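Local coordinates for prohead core protein protease (Enterobacteria phage T4, PDB 5JBL) that cleaves prohead proteins after L/I-X-E motifs as a pentameric serine protease of the inner core, activated by its own autocatalytic cleavage, at residues C[26-31]-C[158-163]. The protein carries 3 engineered substitutions. Numbering follows the deposited sequence.
Sequences LIETWG and VASRGL. Engineered in segment 158-163: Ala159 (natural residue Ser).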
ATOM      1  N   LEU C  26     -19.679 -16.370 -13.035  1.00 20.26           N
ATOM      2  CA  LEU C  26     -20.965 -15.726 -12.772  1.00 17.50           C
ATOM      3  C   LEU C  26     -20.829 -14.935 -11.474  1.00 20.52           C
ATOM      4  O   LEU C  26     -20.636 -15.523 -10.401  1.00 20.60           O
ATOM      5  CB  LEU C  26     -22.080 -16.770 -12.675  1.00 17.05           C
ATOM      6  CG  LEU C  26     -22.332 -17.617 -13.914  1.00 23.84           C
ATOM      7  CD1 LEU C  26     -23.280 -18.798 -13.606  1.00 20.01           C
ATOM      8  CD2 LEU C  26     -22.868 -16.740 -15.052  1.00 22.39           C
ATOM      9  N   ILE C  27     -20.905 -13.607 -11.576  1.00 18.79           N
ATOM     10  CA  ILE C  27     -20.856 -12.703 -10.428  1.00 17.37           C
ATOM     11  C   ILE C  27     -22.232 -12.082 -10.252  1.00 17.77           C
ATOM     12  O   ILE C  27     -22.788 -11.526 -11.199  1.00 22.34           O
ATOM     13  CB  ILE C  27     -19.797 -11.604 -10.625  1.00 22.32           C
ATOM     14  CG1 ILE C  27     -18.414 -12.231 -10.809  1.00 25.27           C
ATOM     15  CG2 ILE C  27     -19.808 -10.625  -9.436  1.00 28.65           C
ATOM     16  CD1 ILE C  27     -17.294 -11.208 -10.840  1.00 33.58           C
ATOM     17  N   GLU C  28     -22.770 -12.150  -9.037  1.00 17.44           N
ATOM     18  CA  GLU C  28     -24.098 -11.615  -8.776  1.00 19.40           C
ATOM     19  C   GLU C  28     -24.026 -10.619  -7.636  1.00 23.86           C
ATOM     20  O   GLU C  28     -23.254 -10.806  -6.701  1.00 23.69           O
ATOM     21  CB  GLU C  28     -25.084 -12.718  -8.407  1.00 21.02           C
ATOM     22  CG  GLU C  28     -24.964 -13.987  -9.231  1.00 19.88           C
ATOM     23  CD  GLU C  28     -25.347 -13.807 -10.694  1.00 26.38           C
ATOM     24  OE1 GLU C  28     -25.991 -12.793 -11.044  1.00 27.88           O
ATOM     25  OE2 GLU C  28     -24.994 -14.690 -11.503  1.00 24.67           O
ATOM     26  N   THR C  29     -24.823  -9.559  -7.719  1.00 19.83           N
ATOM     27  CA  THR C  29     -25.056  -8.692  -6.576  1.00 18.96           C
ATOM     28  C   THR C  29     -26.420  -9.021  -5.976  1.00 20.83           C
ATOM     29  O   THR C  29     -27.374  -9.332  -6.697  1.00 21.05           O
ATOM     30  CB  THR C  29     -24.977  -7.218  -6.977  1.00 26.70           C
ATOM     31  OG1 THR C  29     -25.917  -6.966  -8.032  1.00 28.00           O
ATOM     32  CG2 THR C  29     -23.585  -6.887  -7.452  1.00 29.61           C
ATOM     33  N   TRP C  30     -26.499  -8.988  -4.649  1.00 21.82           N
ATOM     34  CA  TRP C  30     -27.702  -9.416  -3.948  1.00 22.52           C
ATOM     35  C   TRP C  30     -28.243  -8.376  -2.969  1.00 27.44           C
ATOM     36  O   TRP C  30     -29.110  -8.710  -2.157  1.00 27.10           O
ATOM     37  CB  TRP C  30     -27.442 -10.720  -3.195  1.00 19.20           C
ATOM     38  CG  TRP C  30     -27.035 -11.871  -4.050  1.00 18.65           C
ATOM     39  CD1 TRP C  30     -25.780 -12.412  -4.148  1.00 21.07           C
ATOM     40  CD2 TRP C  30     -27.880 -12.658  -4.899  1.00 18.35           C
ATOM     41  NE1 TRP C  30     -25.795 -13.486  -5.017  1.00 17.02           N
ATOM     42  CE2 TRP C  30     -27.068 -13.652  -5.494  1.00 17.45           C
ATOM     43  CE3 TRP C  30     -29.238 -12.594  -5.251  1.00 18.80           C
ATOM     44  CZ2 TRP C  30     -27.572 -14.592  -6.392  1.00 15.57           C
ATOM     45  CZ3 TRP C  30     -29.734 -13.525  -6.146  1.00 22.08           C
ATOM     46  CH2 TRP C  30     -28.897 -14.510  -6.712  1.00 20.05           C
ATOM     47  N   GLY C  31     -27.750  -7.146  -2.996  1.00 29.51           N
ATOM     48  CA  GLY C  31     -28.301  -6.104  -2.149  1.00 22.54           C
ATOM     49  C   GLY C  31     -27.567  -5.962  -0.837  1.00 14.74           C
ATOM     50  O   GLY C  31     -26.462  -6.469  -0.637  1.00 14.25           O
ATOM     51  N   VAL C 158     -23.612  -7.021  -0.989  1.00 10.34           N
ATOM     52  CA  VAL C 158     -22.830  -8.245  -1.087  1.00 13.44           C
ATOM     53  C   VAL C 158     -22.935  -8.777  -2.509  1.00 12.71           C
ATOM     54  O   VAL C 158     -23.911  -8.541  -3.226  1.00 14.97           O
ATOM     55  CB  VAL C 158     -23.234  -9.329  -0.060  1.00 15.72           C
ATOM     56  CG1 VAL C 158     -22.918  -8.854   1.345  1.00 19.03           C
ATOM     57  CG2 VAL C 158     -24.726  -9.727  -0.216  1.00 22.11           C
ATOM     58  N   ALA C 159     -21.893  -9.488  -2.916  1.00 15.51           N
ATOM     59  CA  ALA C 159     -21.857 -10.152  -4.206  1.00 15.54           C
ATOM     60  C   ALA C 159     -21.351 -11.564  -4.003  1.00 18.18           C
ATOM     61  O   ALA C 159     -20.516 -11.810  -3.124  1.00 16.19           O
ATOM     62  CB  ALA C 159     -20.925  -9.423  -5.206  1.00 12.06           C
ATOM     63  N   SER C 160     -21.831 -12.482  -4.840  1.00 14.54           N
ATOM     64  CA  SER C 160     -21.320 -13.845  -4.856  1.00 18.05           C
ATOM     65  C   SER C 160     -20.585 -14.079  -6.167  1.00 18.91           C
ATOM     66  O   SER C 160     -20.804 -13.368  -7.151  1.00 20.93           O
ATOM     67  CB  SER C 160     -22.448 -14.881  -4.677  1.00 14.15           C
ATOM     68  OG  SER C 160     -23.424 -14.784  -5.717  1.00 15.87           O
ATOM     69  N   ARG C 161     -19.683 -15.063  -6.154  1.00 18.68           N
ATOM     70  CA  ARG C 161     -18.953 -15.515  -7.332  1.00 20.46           C
ATOM     71  C   ARG C 161     -19.151 -17.014  -7.533  1.00 20.84           C
ATOM     72  O   ARG C 161     -19.180 -17.786  -6.571  1.00 24.49           O
ATOM     73  CB  ARG C 161     -17.450 -15.210  -7.215  1.00 19.45           C
ATOM     74  CG  ARG C 161     -17.092 -13.738  -7.162  1.00 22.31           C
ATOM     75  CD  ARG C 161     -15.584 -13.559  -7.211  1.00 21.51           C
ATOM     76  NE  ARG C 161     -15.042 -13.173  -5.921  1.00 17.13           N
ATOM     77  CZ  ARG C 161     -13.772 -13.300  -5.567  1.00 19.58           C
ATOM     78  NH1 ARG C 161     -12.892 -13.837  -6.405  1.00 20.35           N
ATOM     79  NH2 ARG C 161     -13.386 -12.892  -4.366  1.00 22.04           N
ATOM     80  N   GLY C 162     -19.273 -17.437  -8.785  1.00 20.55           N
ATOM     81  CA  GLY C 162     -19.411 -18.858  -9.020  1.00 22.00           C
ATOM     82  C   GLY C 162     -19.095 -19.180 -10.461  1.00 21.60           C
ATOM     83  O   GLY C 162     -18.799 -18.292 -11.265  1.00 19.82           O
ATOM     84  N   LEU C 163     -19.179 -20.472 -10.786  1.00 16.75           N
ATOM     85  CA  LEU C 163     -18.897 -20.973 -12.121  1.00 21.94           C
ATOM     86  C   LEU C 163     -20.107 -21.740 -12.629  1.00 22.53           C
ATOM     87  O   LEU C 163     -20.597 -22.648 -11.953  1.00 25.53           O
ATOM     88  CB  LEU C 163     -17.664 -21.884 -12.130  1.00 26.34           C
ATOM     89  CG  LEU C 163     -16.350 -21.228 -11.703  1.00 29.01           C
ATOM     90  CD1 LEU C 163     -15.285 -22.283 -11.447  1.00 29.74           C
ATOM     91  CD2 LEU C 163     -15.886 -20.222 -12.751  1.00 24.20           C
TER
HETATM   92  O   HOH W   1     -22.720 -16.244  -8.456  1.00 20.73           O
HETATM   93  O   HOH W   2     -24.892  -6.096  -4.041  1.00 22.95           O
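With chi1 at 60°, Ser160 OG sits between its own backbone N and carbonyl carbon, where the pyrrole edge of the Trp30 indole comes over to meet it. Trp30 CG is anti to its carbonyl carbon, chi1 -60°. The resulting bond, Trp30 NE1 to Ser160 OG, is 2.8 Å long and nearly straight, with OG almost in the ring plane. Water 1 also bonds to OG and donates to Leu26 O. Glu28 CB lies against one face of the indole, near its rim, and the bent side chain carries the carboxylate away from Ser160 to a salt bridge with Arg74 and hydrogen bonds with Tyr76, Asn70 and Asn72.

The backbones of strands 24-29 and 157-168 run antiparallel as neighbours in a mixed sheet, with strand 181-189 also pairing with 157-168. Leu26 with Gly162 and Glu28 with Ser160 are hydrogen-bonded pairs; Ile27 with Arg161 and Thr29 with Ala159 are the non-hydrogen-bonded ones. Beyond Thr29 the regular pairing gives way: Val158 O accepts from Trp30 N at 3.0 Å, while Val158 N donates to Gly31 O, and water 2 bridges Gly31 N and Val158 O.

Strand 157-168 carries the active-site position: Ala159 is an engineered replacement of the catalytic serine. Of the inferred autolysis site, Thr29 is paired with Ala159 and Glu28 with Ser160. Ala159 CB lies 3.1 Å from Glu28 O, the carbonyl oxygen of that peptide bond, consistent with the N-terminus blocking the catalytic centre. On the same face Ile27 CG1 runs alongside Arg161 CG, 4.2 Å apart, and the Ile27 side chain also comes close to Ala104, another altered active-site residue. Beyond Ile27, the buried Arg161 guanidinium forms salt bridges with Asp187 and Glu101.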